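Local coordinates for substrate binding periplasmic protein (Ralstonia solanacearum, PDB 3LOP) that probably captures leucine or related amino acids in the periplasm for uptake, closing the two lobes of a periplasmic binding protein around its ligand, at residues 6-11 and 298-303; 54-59 and 79-84; 124-129 and 162-167; 181-186 and 209-214. One frame throughout, in Å; residues are numbered along the deposited sequence.

Interactions 1 and 2 belong to the lobe built on the five-stranded parallel sheet, interactions 3 and 4 to the lobe built on the four-stranded one. Along the chain, interactions 2, 3 and 4 follow in series, all within the span that interaction 1 closes by bringing helix 284-303 back to the first strand. The centres of interactions 1 and 2 are about 21 Å apart, joined where Ser11 meets Asp54. Interaction 2 also reaches the other lobe: Thr83 packs on Tyr125 of interaction 3, and Glu55 bonds to Asn181 of interaction 4. Interactions 2 and 3 both touch the leucine, so the ligand lies at the seam between lobes.

Interaction 1. Residues 6-11 and 298-303; sequences ISVIQS and EAIRRA
Ile6 on strand 6-12 and Ile300 on helix 284-303 bring their backbones closest, 8.8 Å between CA atoms, a spacing bridged by side chains meeting from both sides. This is helix-on-sheet packing in the first lobe of a type I periplasmic binding protein: the strand runs between 47-53 and 74-78 of a parallel sheet, and the helix returns from far along the chain to cover it. Ile300 points at the strand. Its CG2 meets Ile6 alone, touching CD1 at 3.8 Å, the side chains sliding past each other in opposite directions. Its CD1, carried out by an extended chain (chi2 177°), sits between Ile6 CG2 and Val8 CG2, 4.2 Å from each. Ile6 and Val8, two apart on the strand, both turn toward the helix, while Ser7 between them faces away and bonds to Arg48. All three contacting residues are buried, and no hydrogen bond crosses between the segments. The far face of the helix is polar: Arg301 grips Glu298 side-on, NE to OE1 at 3.1 Å and NH2 to OE2, and Arg302 NE reaches the anti side of that same OE2 at 2.8 Å.

Interaction 2. Residues 54-59 and 79-84; sequences DEQKIE and TVVGTA. With LEU (leucine), chain B.
The leucine pocket takes one of its walls from Val81, Gly82 and Thr83, and this contact sets the turn at 54-57 and the start of helix 58-71 against that wall. Val81 presents CG1 to the ligand, 3.6 Å from the leucine N; CG1 lies opposite the residue's own backbone N (chi1 175°). Ala106, Gln18 and Arg285 supply hydrogen bonds to the leucine. Beside the ligand, at about a right angle to the direction of the leucine N, the end of the extended Gln56 side chain meets the same methyl and Gly82, although which end of its amide carries the nitrogen is uncertain. The loop bearing Gln56 is a type I' turn, closed by Lys57 N to Asp54 O at 2.8 Å. Gly82, the N-cap of helix 83-91, has a positive phi of 102°, at which a CB would be pressed against the preceding carbonyl O. At their first turns the two helices meet through apolar groups: Ile58 CD1, at the end of a nearly straight chain (chi2 169°), rests on Ala84 CB at 3.6 Å, and Ile58 CG2 comes to 3.9 Å from Ala84 O. A water lies between the segments, 2.9 Å from Asp54 OD2 and 2.8 Å from Val81 O, but it has more acceptors around it than protons to give. Asp54 OD2 is also bonded to Ser11 OG. With no direct hydrogen bond between the segments, their fit rests on apolar contacts, and the water can bridge them only if its protons go to these two oxygens.

Interaction 3. Residues 124-129 and 162-167; sequences SYQQEI and ERTLKA. With LEU (leucine), chain B.
Thr164 OG1, facing Gln126 and Ile129 of helix 125-138, is held by hydrogen bonds to Asp130 OD1 and to Gly160 O one turn earlier on its own helix. Its approaches across the contact are packing: Gln126 NE2 stands 3.6 Å from this OG1, and Ile129 CG2 3.7 Å. Asp130 OD1 also bonds Gln126 NE2, so a single carboxylate oxygen fixes the polar ends of residues from both segments. Gln126 reaches this position through a bend at chi2 (58°), which turns its amide across the gap; the side chains of Gln126 and Thr164 run past each other in opposite directions. The other amide atom, OE1, lies over one face of the Arg163 guanidinium, 4.1 Å from NH1, with the two planes only 16° apart. The helices belong to the second lobe. Helix 152-166 forms the beta-alpha-beta crossover between parallel strands 144-149 and 174-178, and helix 125-138 leads into the first of these. Their axes approach to 10.5 Å at a crossing angle of -40°; Gln126 and Arg163 span the gap on the more exposed side, while buried Thr164 and Ile129 fill it further in. At its start, helix 125-138 is capped by Ser124, whose OG accepts from Gln127 N at 3.2 Å. Tyr125, next along, lines the leucine pocket and belongs to the magnesium site; its very close approach to leucine CD1 is doubtful in the model.

Interaction 4. Residues 181-186 and 209-214; sequences NTANVG and AAQFVR
Val185 enters the contact with helix 206-218 branch by branch. Its CB stands back, 4.6 Å from Phe212 N, and the two methyls do the reaching. CG2 sits between the residue's own backbone N and carbonyl carbon, the placement set by a chi1 of -61°, and from there presses on the helix backbone: it lies 3.7 Å from Phe212 N and 3.9 Å from Gln211 CB, wedged where those two residues join. CG1 is looser, 4.5 Å from Phe212 CB. Pro208 and Gln215 of the same helix also touch this valine, which is buried. The segment 181-186 is the loop that carries the chain from strand 174-178 to helix 186-194, and 209-214 belongs to the helix that links strands 199-203 and 224-227 as a beta-alpha-beta crossover of the second lobe. The loop is thus laid along a helix flanking the lobe's parallel sheet. Two residues before the valine, Ala183 CB meets Gln211 CG at 4.1 Å; the glutamine then bends at chi2 (-65°), leading its amide away from the loop. Between Ala183 and Val185 the chain makes an inverse gamma turn centred on Asn184, with a weak bond from Val185 N to Ala183 O at 2.9 Å. Phe212 sends its ring onward to Ile200 and Leu202 of strand 199-203, and the ring meets that of Tyr216 with the planes about 10° apart.

Interaction 1. Residues 6-11 and 298-303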
loop_
_atom_site.group_PDB
_atom_site.type_symbol
_atom_site.label_atom_id
_atom_site.label_comp_id
_atom_site.label_asym_id
_atom_site.label_seq_id
_atom_site.Cartn_x
_atom_site.Cartn_y
_atom_site.Cartn_z
ATOM N N ILE A 6 -14.878 -15.375 -14.300
ATOM C CA ILE A 6 -13.579 -15.613 -13.685
ATOM C C ILE A 6 -13.628 -14.755 -12.426
ATOM O O ILE A 6 -13.780 -13.536 -12.508
ATOM C CB ILE A 6 -12.423 -15.136 -14.583
ATOM C CG1 ILE A 6 -12.398 -15.958 -15.873
ATOM C CG2 ILE A 6 -11.100 -15.260 -13.833
ATOM C CD1 ILE A 6 -11.357 -15.502 -16.873
ATOM N N SER A 7 -13.516 -15.387 -11.265
ATOM C CA SER A 7 -13.593 -14.651 -10.010
ATOM C C SER A 7 -12.266 -14.306 -9.364
ATOM O O SER A 7 -11.290 -15.052 -9.460
ATOM C CB SER A 7 -14.456 -15.418 -9.006
ATOM O OG SER A 7 -15.808 -15.469 -9.433
ATOM N N VAL A 8 -12.258 -13.152 -8.706
ATOM C CA VAL A 8 -11.100 -12.639 -7.987
ATOM C C VAL A 8 -11.650 -12.174 -6.641
ATOM O O VAL A 8 -12.753 -11.627 -6.578
ATOM C CB VAL A 8 -10.467 -11.439 -8.729
ATOM C CG1 VAL A 8 -9.316 -10.863 -7.914
ATOM C CG2 VAL A 8 -9.972 -11.880 -10.100
ATOM N N ILE A 9 -10.904 -12.398 -5.566
ATOM C CA ILE A 9 -11.386 -11.986 -4.248
ATOM C C ILE A 9 -10.494 -10.973 -3.540
ATOM O O ILE A 9 -9.321 -10.810 -3.869
ATOM C CB ILE A 9 -11.577 -13.201 -3.309
ATOM C CG1 ILE A 9 -10.252 -13.940 -3.118
ATOM C CG2 ILE A 9 -12.636 -14.140 -3.881
ATOM C CD1 ILE A 9 -10.313 -15.021 -2.048
ATOM N N GLN A 10 -11.084 -10.288 -2.567
ATOM C CA GLN A 10 -10.385 -9.296 -1.762
ATOM C C GLN A 10 -10.905 -9.352 -0.336
ATOM O O GLN A 10 -12.107 -9.475 -0.114
ATOM C CB GLN A 10 -10.638 -7.869 -2.262
ATOM C CG GLN A 10 -9.870 -7.412 -3.481
ATOM C CD GLN A 10 -10.066 -5.925 -3.717
ATOM O OE1 GLN A 10 -11.194 -5.433 -3.712
ATOM N NE2 GLN A 10 -8.972 -5.201 -3.919
ATOM N N SER A 11 -9.992 -9.276 0.627
ATOM C CA SER A 11 -10.369 -9.214 2.031
ATOM C C SER A 11 -9.643 -7.963 2.476
ATOM O O SER A 11 -8.426 -7.873 2.347
ATOM C CB SER A 11 -9.857 -10.413 2.835
ATOM O OG SER A 11 -10.262 -10.287 4.197
ATOM N N GLU A 298 -3.672 -9.134 -16.612
ATOM C CA GLU A 298 -2.735 -9.533 -17.657
ATOM C C GLU A 298 -2.346 -10.996 -17.465
ATOM O O GLU A 298 -2.226 -11.749 -18.431
ATOM C CB GLU A 298 -1.491 -8.641 -17.618
ATOM C CG GLU A 298 -0.365 -9.040 -18.575
ATOM C CD GLU A 298 -0.773 -9.053 -20.044
ATOM O OE1 GLU A 298 -1.801 -8.442 -20.405
ATOM O OE2 GLU A 298 -0.044 -9.672 -20.845
ATOM N N ALA A 299 -2.149 -11.400 -16.214
ATOM C CA ALA A 299 -1.793 -12.783 -15.931
ATOM C C ALA A 299 -2.955 -13.692 -16.312
ATOM O O ALA A 299 -2.754 -14.756 -16.891
ATOM C CB ALA A 299 -1.450 -12.950 -14.455
ATOM N N ILE A 300 -4.176 -13.272 -15.990
ATOM C CA ILE A 300 -5.346 -14.073 -16.322
ATOM C C ILE A 300 -5.466 -14.205 -17.839
ATOM O O ILE A 300 -5.789 -15.274 -18.356
ATOM C CB ILE A 300 -6.633 -13.444 -15.743
ATOM C CG1 ILE A 300 -6.563 -13.463 -14.212
ATOM C CG2 ILE A 300 -7.856 -14.220 -16.224
ATOM C CD1 ILE A 300 -7.737 -12.796 -13.520
ATOM N N ARG A 301 -5.190 -13.116 -18.548
ATOM C CA ARG A 301 -5.258 -13.116 -20.004
ATOM C C ARG A 301 -4.269 -14.126 -20.581
ATOM O O ARG A 301 -4.607 -14.895 -21.481
ATOM C CB ARG A 301 -4.939 -11.722 -20.550
ATOM C CG ARG A 301 -5.148 -11.593 -22.055
ATOM C CD ARG A 301 -4.686 -10.237 -22.569
ATOM N NE ARG A 301 -3.231 -10.115 -22.551
ATOM C CZ ARG A 301 -2.414 -10.812 -23.336
ATOM N NH1 ARG A 301 -2.908 -11.682 -24.208
ATOM N NH2 ARG A 301 -1.101 -10.643 -23.248
ATOM N N ARG A 302 -3.048 -14.123 -20.055
ATOM C CA ARG A 302 -2.013 -15.037 -20.521
ATOM C C ARG A 302 -2.303 -16.490 -20.161
ATOM O O ARG A 302 -1.811 -17.408 -20.822
ATOM C CB ARG A 302 -0.654 -14.634 -19.942
ATOM C CG ARG A 302 -0.169 -13.266 -20.385
ATOM C CD ARG A 302 1.228 -13.004 -19.854
ATOM N NE ARG A 302 1.727 -11.686 -20.231
ATOM C CZ ARG A 302 3.004 -11.323 -20.161
ATOM N NH1 ARG A 302 3.919 -12.182 -19.728
ATOM N NH2 ARG A 302 3.370 -10.102 -20.526
ATOM N N ALA A 303 -3.102 -16.697 -19.119
ATOM C CA ALA A 303 -3.439 -18.044 -18.672
ATOM C C ALA A 303 -4.350 -18.785 -19.645
ATOM O O ALA A 303 -4.488 -20.007 -19.561
ATOM C CB ALA A 303 -4.080 -17.989 -17.293
#

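Interaction 2. Residues 54-59 and 79-84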
loop_
_atom_site.group_PDB
_atom_site.type_symbol
_atom_site.label_atom_id
_atom_site.label_comp_id
_atom_site.label_asym_id
_atom_site.label_seq_id
_atom_site.Cartn_x
_atom_site.Cartn_y
_atom_site.Cartn_z
ATOM N N ASP A 54 -12.850 -7.204 6.558
ATOM C CA ASP A 54 -12.199 -7.936 7.638
ATOM C C ASP A 54 -11.909 -7.015 8.821
ATOM O O ASP A 54 -11.401 -7.465 9.845
ATOM C CB ASP A 54 -10.906 -8.647 7.182
ATOM C CG ASP A 54 -9.885 -7.714 6.552
ATOM O OD1 ASP A 54 -9.898 -6.496 6.822
ATOM O OD2 ASP A 54 -9.036 -8.232 5.793
ATOM N N GLU A 55 -12.253 -5.733 8.680
ATOM C CA GLU A 55 -12.046 -4.745 9.745
ATOM C C GLU A 55 -10.581 -4.715 10.179
ATOM O O GLU A 55 -10.251 -4.229 11.260
ATOM C CB GLU A 55 -12.933 -5.091 10.951
ATOM C CG GLU A 55 -14.426 -5.171 10.638
ATOM C CD GLU A 55 -15.259 -5.640 11.822
ATOM O OE1 GLU A 55 -15.244 -4.961 12.871
ATOM O OE2 GLU A 55 -15.933 -6.687 11.705
ATOM N N GLN A 56 -9.714 -5.209 9.300
ATOM C CA GLN A 56 -8.276 -5.336 9.536
ATOM C C GLN A 56 -7.979 -6.234 10.736
ATOM O O GLN A 56 -6.893 -6.183 11.312
ATOM C CB GLN A 56 -7.570 -3.984 9.719
ATOM C CG GLN A 56 -6.075 -4.117 9.375
ATOM C CD GLN A 56 -5.212 -2.952 9.812
ATOM O OE1 GLN A 56 -5.350 -2.434 10.924
ATOM N NE2 GLN A 56 -4.288 -2.556 8.951
ATOM N N LYS A 57 -8.954 -7.052 11.115
ATOM C CA LYS A 57 -8.762 -7.988 12.215
ATOM C C LYS A 57 -8.035 -9.187 11.618
ATOM O O LYS A 57 -8.515 -9.811 10.676
ATOM C CB LYS A 57 -10.107 -8.410 12.801
ATOM C CG LYS A 57 -10.831 -7.279 13.509
ATOM C CD LYS A 57 -12.173 -7.724 14.058
ATOM C CE LYS A 57 -12.847 -6.590 14.815
ATOM N NZ LYS A 57 -14.139 -7.009 15.412
ATOM N N ILE A 58 -6.864 -9.495 12.163
ATOM C CA ILE A 58 -6.043 -10.588 11.654
ATOM C C ILE A 58 -6.782 -11.913 11.467
ATOM O O ILE A 58 -6.694 -12.534 10.401
ATOM C CB ILE A 58 -4.819 -10.804 12.566
ATOM C CG1 ILE A 58 -4.027 -9.497 12.665
ATOM C CG2 ILE A 58 -3.929 -11.907 12.003
ATOM C CD1 ILE A 58 -2.956 -9.509 13.727
ATOM N N GLU A 59 -7.508 -12.349 12.492
ATOM C CA GLU A 59 -8.242 -13.605 12.406
ATOM C C GLU A 59 -9.350 -13.560 11.360
ATOM O O GLU A 59 -9.661 -14.579 10.739
ATOM C CB GLU A 59 -8.849 -13.973 13.763
ATOM C CG GLU A 59 -7.833 -14.307 14.843
ATOM C CD GLU A 59 -8.485 -14.856 16.100
ATOM O OE1 GLU A 59 -9.140 -15.917 16.013
ATOM O OE2 GLU A 59 -8.347 -14.229 17.173
ATOM N N THR A 79 -4.763 -7.270 -3.124
ATOM C CA THR A 79 -4.490 -6.235 -2.124
ATOM C C THR A 79 -4.970 -6.354 -0.676
ATOM O O THR A 79 -5.757 -5.526 -0.209
ATOM C CB THR A 79 -4.997 -4.876 -2.650
ATOM O OG1 THR A 79 -6.431 -4.892 -2.708
ATOM C CG2 THR A 79 -4.460 -4.617 -4.053
ATOM N N VAL A 80 -4.492 -7.358 0.047
ATOM C CA VAL A 80 -4.872 -7.497 1.447
ATOM C C VAL A 80 -4.132 -6.407 2.224
ATOM O O VAL A 80 -2.961 -6.123 1.953
ATOM C CB VAL A 80 -4.490 -8.891 1.997
ATOM C CG1 VAL A 80 -4.700 -8.943 3.503
ATOM C CG2 VAL A 80 -5.340 -9.954 1.319
ATOM N N VAL A 81 -4.818 -5.794 3.181
ATOM C CA VAL A 81 -4.240 -4.717 3.980
ATOM C C VAL A 81 -3.724 -5.182 5.338
ATOM O O VAL A 81 -4.363 -5.990 6.012
ATOM C CB VAL A 81 -5.283 -3.601 4.214
ATOM C CG1 VAL A 81 -4.727 -2.540 5.155
ATOM C CG2 VAL A 81 -5.690 -2.986 2.886
ATOM N N GLY A 82 -2.564 -4.662 5.730
ATOM C CA GLY A 82 -1.991 -5.003 7.018
ATOM C C GLY A 82 -0.869 -6.019 6.985
ATOM O O GLY A 82 -1.066 -7.162 6.572
ATOM N N THR A 83 0.313 -5.602 7.426
ATOM C CA THR A 83 1.460 -6.496 7.465
ATOM C C THR A 83 1.128 -7.720 8.310
ATOM O O THR A 83 1.409 -8.852 7.911
ATOM C CB THR A 83 2.699 -5.785 8.062
ATOM O OG1 THR A 83 3.151 -4.778 7.150
ATOM C CG2 THR A 83 3.832 -6.768 8.297
ATOM N N ALA A 84 0.526 -7.496 9.476
ATOM C CA ALA A 84 0.174 -8.605 10.359
ATOM C C ALA A 84 -0.866 -9.517 9.718
ATOM O O ALA A 84 -0.824 -10.735 9.885
ATOM C CB ALA A 84 -0.352 -8.074 11.698
HETATM N N LEU B . -1.148 -2.408 4.676
HETATM C CA LEU B . -1.299 -1.331 5.694
HETATM C C LEU B . -1.790 -0.057 5.035
HETATM O O LEU B . -2.341 0.790 5.766
HETATM C CB LEU B . 0.043 -1.077 6.358
HETATM C CG LEU B . 0.597 -2.443 6.743
HETATM C CD1 LEU B . 2.042 -2.497 6.517
HETATM C CD2 LEU B . 0.264 -2.746 8.149
HETATM O OXT LEU B . -1.613 0.074 3.803
HETATM O O HOH W 1 -6.911 -6.487 5.034
#

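Interaction 3. Residues 124-129 and 162-167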
loop_
_atom_site.group_PDB
_atom_site.type_symbol
_atom_site.label_atom_id
_atom_site.label_comp_id
_atom_site.label_asym_id
_atom_site.label_seq_id
_atom_site.Cartn_x
_atom_site.Cartn_y
_atom_site.Cartn_z
ATOM N N SER A 124 9.478 -1.931 -1.727
ATOM C CA SER A 124 9.336 -2.232 -0.301
ATOM C C SER A 124 9.506 -1.082 0.687
ATOM O O SER A 124 10.012 -0.015 0.349
ATOM C CB SER A 124 10.331 -3.322 0.079
ATOM O OG SER A 124 11.642 -2.778 0.158
ATOM N N TYR A 125 9.089 -1.327 1.928
ATOM C CA TYR A 125 9.228 -0.334 2.986
ATOM C C TYR A 125 10.701 -0.033 3.224
ATOM O O TYR A 125 11.070 1.111 3.491
ATOM C CB TYR A 125 8.624 -0.825 4.307
ATOM C CG TYR A 125 7.117 -0.883 4.353
ATOM C CD1 TYR A 125 6.337 -0.031 3.573
ATOM C CD2 TYR A 125 6.470 -1.750 5.232
ATOM C CE1 TYR A 125 4.946 -0.040 3.669
ATOM C CE2 TYR A 125 5.086 -1.767 5.337
ATOM C CZ TYR A 125 4.330 -0.910 4.553
ATOM O OH TYR A 125 2.961 -0.922 4.640
ATOM N N GLN A 126 11.545 -1.059 3.138
ATOM C CA GLN A 126 12.972 -0.852 3.353
ATOM C C GLN A 126 13.543 0.076 2.286
ATOM O O GLN A 126 14.392 0.913 2.578
ATOM C CB GLN A 126 13.725 -2.182 3.345
ATOM C CG GLN A 126 15.175 -2.068 3.825
ATOM C CD GLN A 126 15.283 -1.510 5.235
ATOM O OE1 GLN A 126 14.709 -2.058 6.178
ATOM N NE2 GLN A 126 16.025 -0.416 5.387
ATOM N N GLN A 127 13.077 -0.068 1.048
ATOM C CA GLN A 127 13.550 0.804 -0.020
ATOM C C GLN A 127 13.110 2.234 0.274
ATOM O O GLN A 127 13.876 3.175 0.070
ATOM C CB GLN A 127 12.999 0.366 -1.378
ATOM C CG GLN A 127 13.528 -0.966 -1.877
ATOM C CD GLN A 127 13.032 -1.285 -3.275
ATOM O OE1 GLN A 127 13.528 -0.739 -4.265
ATOM N NE2 GLN A 127 12.036 -2.156 -3.364
ATOM N N GLU A 128 11.875 2.391 0.749
ATOM C CA GLU A 128 11.334 3.706 1.086
ATOM C C GLU A 128 12.155 4.338 2.209
ATOM O O GLU A 128 12.553 5.503 2.129
ATOM C CB GLU A 128 9.883 3.593 1.564
ATOM C CG GLU A 128 8.860 3.198 0.511
ATOM C CD GLU A 128 7.446 3.226 1.069
ATOM O OE1 GLU A 128 7.061 4.270 1.639
ATOM O OE2 GLU A 128 6.721 2.216 0.945
ATOM N N ILE A 129 12.398 3.557 3.257
ATOM C CA ILE A 129 13.152 4.023 4.411
ATOM C C ILE A 129 14.584 4.395 4.040
ATOM O O ILE A 129 15.076 5.456 4.428
ATOM C CB ILE A 129 13.139 2.957 5.532
ATOM C CG1 ILE A 129 11.709 2.798 6.058
ATOM C CG2 ILE A 129 14.082 3.359 6.656
ATOM C CD1 ILE A 129 11.521 1.655 7.039
ATOM N N GLU A 162 16.437 1.894 11.987
ATOM C CA GLU A 162 17.648 1.635 12.762
ATOM C C GLU A 162 18.769 1.133 11.857
ATOM O O GLU A 162 19.926 1.520 12.018
ATOM C CB GLU A 162 17.382 0.600 13.859
ATOM C CG GLU A 162 16.373 1.043 14.902
ATOM C CD GLU A 162 16.229 0.049 16.039
ATOM O OE1 GLU A 162 16.075 -1.160 15.760
ATOM O OE2 GLU A 162 16.262 0.477 17.213
ATOM N N ARG A 163 18.417 0.274 10.907
ATOM C CA ARG A 163 19.401 -0.285 9.986
ATOM C C ARG A 163 20.038 0.803 9.128
ATOM O O ARG A 163 21.262 0.863 8.994
ATOM C CB ARG A 163 18.743 -1.334 9.087
ATOM C CG ARG A 163 19.700 -2.015 8.117
ATOM C CD ARG A 163 18.981 -3.091 7.322
ATOM N NE ARG A 163 18.362 -4.077 8.203
ATOM C CZ ARG A 163 17.558 -5.052 7.793
ATOM N NH1 ARG A 163 17.269 -5.181 6.506
ATOM N NH2 ARG A 163 17.037 -5.897 8.674
ATOM N N THR A 164 19.207 1.663 8.551
ATOM C CA THR A 164 19.704 2.739 7.708
ATOM C C THR A 164 20.559 3.709 8.518
ATOM O O THR A 164 21.636 4.110 8.082
ATOM C CB THR A 164 18.541 3.508 7.049
ATOM O OG1 THR A 164 17.726 2.592 6.305
ATOM C CG2 THR A 164 19.076 4.580 6.098
ATOM N N LEU A 165 20.094 4.074 9.707
ATOM C CA LEU A 165 20.851 5.004 10.535
ATOM C C LEU A 165 22.185 4.418 10.987
ATOM O O LEU A 165 23.185 5.133 11.072
ATOM C CB LEU A 165 20.023 5.435 11.749
ATOM C CG LEU A 165 18.850 6.371 11.437
ATOM C CD1 LEU A 165 18.094 6.697 12.724
ATOM C CD2 LEU A 165 19.372 7.648 10.782
ATOM N N LYS A 166 22.204 3.116 11.263
ATOM C CA LYS A 166 23.430 2.455 11.699
ATOM C C LYS A 166 24.506 2.575 10.622
ATOM O O LYS A 166 25.696 2.687 10.929
ATOM C CB LYS A 166 23.162 0.976 11.998
ATOM C CG LYS A 166 24.380 0.225 12.530
ATOM C CD LYS A 166 24.052 -1.235 12.791
ATOM C CE LYS A 166 25.270 -1.998 13.294
ATOM N NZ LYS A 166 25.779 -1.446 14.579
ATOM N N ALA A 167 24.080 2.551 9.364
ATOM C CA ALA A 167 25.000 2.662 8.236
ATOM C C ALA A 167 25.682 4.027 8.234
ATOM O O ALA A 167 26.685 4.232 7.547
ATOM C CB ALA A 167 24.249 2.451 6.925
HETATM N N LEU B . -1.148 -2.408 4.676
HETATM C CA LEU B . -1.299 -1.331 5.694
HETATM C C LEU B . -1.790 -0.057 5.035
HETATM O O LEU B . -2.341 0.790 5.766
HETATM C CB LEU B . 0.043 -1.077 6.358
HETATM C CG LEU B . 0.597 -2.443 6.743
HETATM C CD1 LEU B . 2.042 -2.497 6.517
HETATM C CD2 LEU B . 0.264 -2.746 8.149
HETATM O OXT LEU B . -1.613 0.074 3.803
#

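Interaction 4. Residues 181-186 and 209-214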
loop_
_atom_site.group_PDB
_atom_site.type_symbol
_atom_site.label_atom_id
_atom_site.label_comp_id
_atom_site.label_asym_id
_atom_site.label_seq_id
_atom_site.Cartn_x
_atom_site.Cartn_y
_atom_site.Cartn_z
ATOM N N ASN A 181 -5.122 -0.825 14.650
ATOM C CA ASN A 181 -6.561 -0.722 14.453
ATOM C C ASN A 181 -7.204 0.385 15.280
ATOM O O ASN A 181 -8.404 0.358 15.553
ATOM C CB ASN A 181 -7.238 -2.062 14.749
ATOM C CG ASN A 181 -7.988 -2.606 13.548
ATOM O OD1 ASN A 181 -7.953 -2.022 12.462
ATOM N ND2 ASN A 181 -8.673 -3.728 13.735
ATOM N N THR A 182 -6.394 1.357 15.682
ATOM C CA THR A 182 -6.889 2.496 16.445
ATOM C C THR A 182 -6.134 3.726 15.977
ATOM O O THR A 182 -5.212 3.631 15.165
ATOM C CB THR A 182 -6.621 2.365 17.961
ATOM O OG1 THR A 182 -5.245 2.667 18.228
ATOM C CG2 THR A 182 -6.933 0.964 18.450
ATOM N N ALA A 183 -6.538 4.878 16.496
ATOM C CA ALA A 183 -5.887 6.140 16.187
ATOM C C ALA A 183 -5.554 6.788 17.530
ATOM O O ALA A 183 -5.504 8.009 17.649
ATOM C CB ALA A 183 -6.819 7.036 15.380
ATOM N N ASN A 184 -5.334 5.953 18.542
ATOM C CA ASN A 184 -5.009 6.445 19.880
ATOM C C ASN A 184 -3.531 6.798 19.960
ATOM O O ASN A 184 -2.717 6.028 20.475
ATOM C CB ASN A 184 -5.360 5.393 20.935
ATOM C CG ASN A 184 -6.845 5.076 20.967
ATOM O OD1 ASN A 184 -7.682 5.958 20.769
ATOM N ND2 ASN A 184 -7.179 3.820 21.232
ATOM N N VAL A 185 -3.205 7.985 19.461
ATOM C CA VAL A 185 -1.829 8.460 19.421
ATOM C C VAL A 185 -1.480 9.525 20.460
ATOM O O VAL A 185 -0.358 10.027 20.478
ATOM C CB VAL A 185 -1.503 9.029 18.023
ATOM C CG1 VAL A 185 -1.652 7.938 16.968
ATOM C CG2 VAL A 185 -2.435 10.186 17.705
ATOM N N GLY A 186 -2.434 9.863 21.324
ATOM C CA GLY A 186 -2.186 10.877 22.337
ATOM C C GLY A 186 -0.861 10.725 23.069
ATOM O O GLY A 186 -0.045 11.649 23.079
ATOM N N ALA A 209 -1.739 8.245 11.660
ATOM C CA ALA A 209 -0.768 9.183 11.110
ATOM C C ALA A 209 -1.383 10.582 11.050
ATOM O O ALA A 209 -0.758 11.562 11.455
ATOM C CB ALA A 209 -0.337 8.742 9.711
ATOM N N ALA A 210 -2.611 10.664 10.545
ATOM C CA ALA A 210 -3.310 11.940 10.425
ATOM C C ALA A 210 -3.542 12.589 11.785
ATOM O O ALA A 210 -3.303 13.786 11.959
ATOM C CB ALA A 210 -4.639 11.739 9.708
ATOM N N GLN A 211 -4.006 11.803 12.752
ATOM C CA GLN A 211 -4.252 12.331 14.086
ATOM C C GLN A 211 -2.951 12.781 14.736
ATOM O O GLN A 211 -2.906 13.823 15.392
ATOM C CB GLN A 211 -4.948 11.285 14.954
ATOM C CG GLN A 211 -6.397 11.059 14.559
ATOM C CD GLN A 211 -7.255 12.289 14.788
ATOM O OE1 GLN A 211 -8.377 12.378 14.292
ATOM N NE2 GLN A 211 -6.732 13.244 15.555
ATOM N N PHE A 212 -1.886 12.007 14.550
ATOM C CA PHE A 212 -0.606 12.387 15.128
ATOM C C PHE A 212 -0.129 13.709 14.529
ATOM O O PHE A 212 0.255 14.627 15.251
ATOM C CB PHE A 212 0.460 11.317 14.870
ATOM C CG PHE A 212 1.816 11.699 15.387
ATOM C CD1 PHE A 212 2.185 11.407 16.697
ATOM C CD2 PHE A 212 2.696 12.424 14.589
ATOM C CE1 PHE A 212 3.411 11.842 17.205
ATOM C CE2 PHE A 212 3.920 12.863 15.085
ATOM C CZ PHE A 212 4.278 12.571 16.398
ATOM N N VAL A 213 -0.152 13.805 13.204
ATOM C CA VAL A 213 0.295 15.021 12.534
ATOM C C VAL A 213 -0.502 16.255 12.954
ATOM O O VAL A 213 0.083 17.288 13.279
ATOM C CB VAL A 213 0.236 14.864 10.996
ATOM C CG1 VAL A 213 0.562 16.183 10.316
ATOM C CG2 VAL A 213 1.232 13.802 10.556
ATOM N N ARG A 214 -1.828 16.152 12.961
ATOM C CA ARG A 214 -2.655 17.290 13.349
ATOM C C ARG A 214 -2.345 17.756 14.767
ATOM O O ARG A 214 -2.130 18.945 15.006
ATOM C CB ARG A 214 -4.147 16.943 13.247
ATOM C CG ARG A 214 -5.066 18.078 13.707
ATOM C CD ARG A 214 -6.543 17.691 13.670
ATOM N NE ARG A 214 -7.119 17.726 12.327
ATOM C CZ ARG A 214 -7.334 18.835 11.625
ATOM N NH1 ARG A 214 -7.020 20.021 12.130
ATOM N NH2 ARG A 214 -7.879 18.761 10.417
#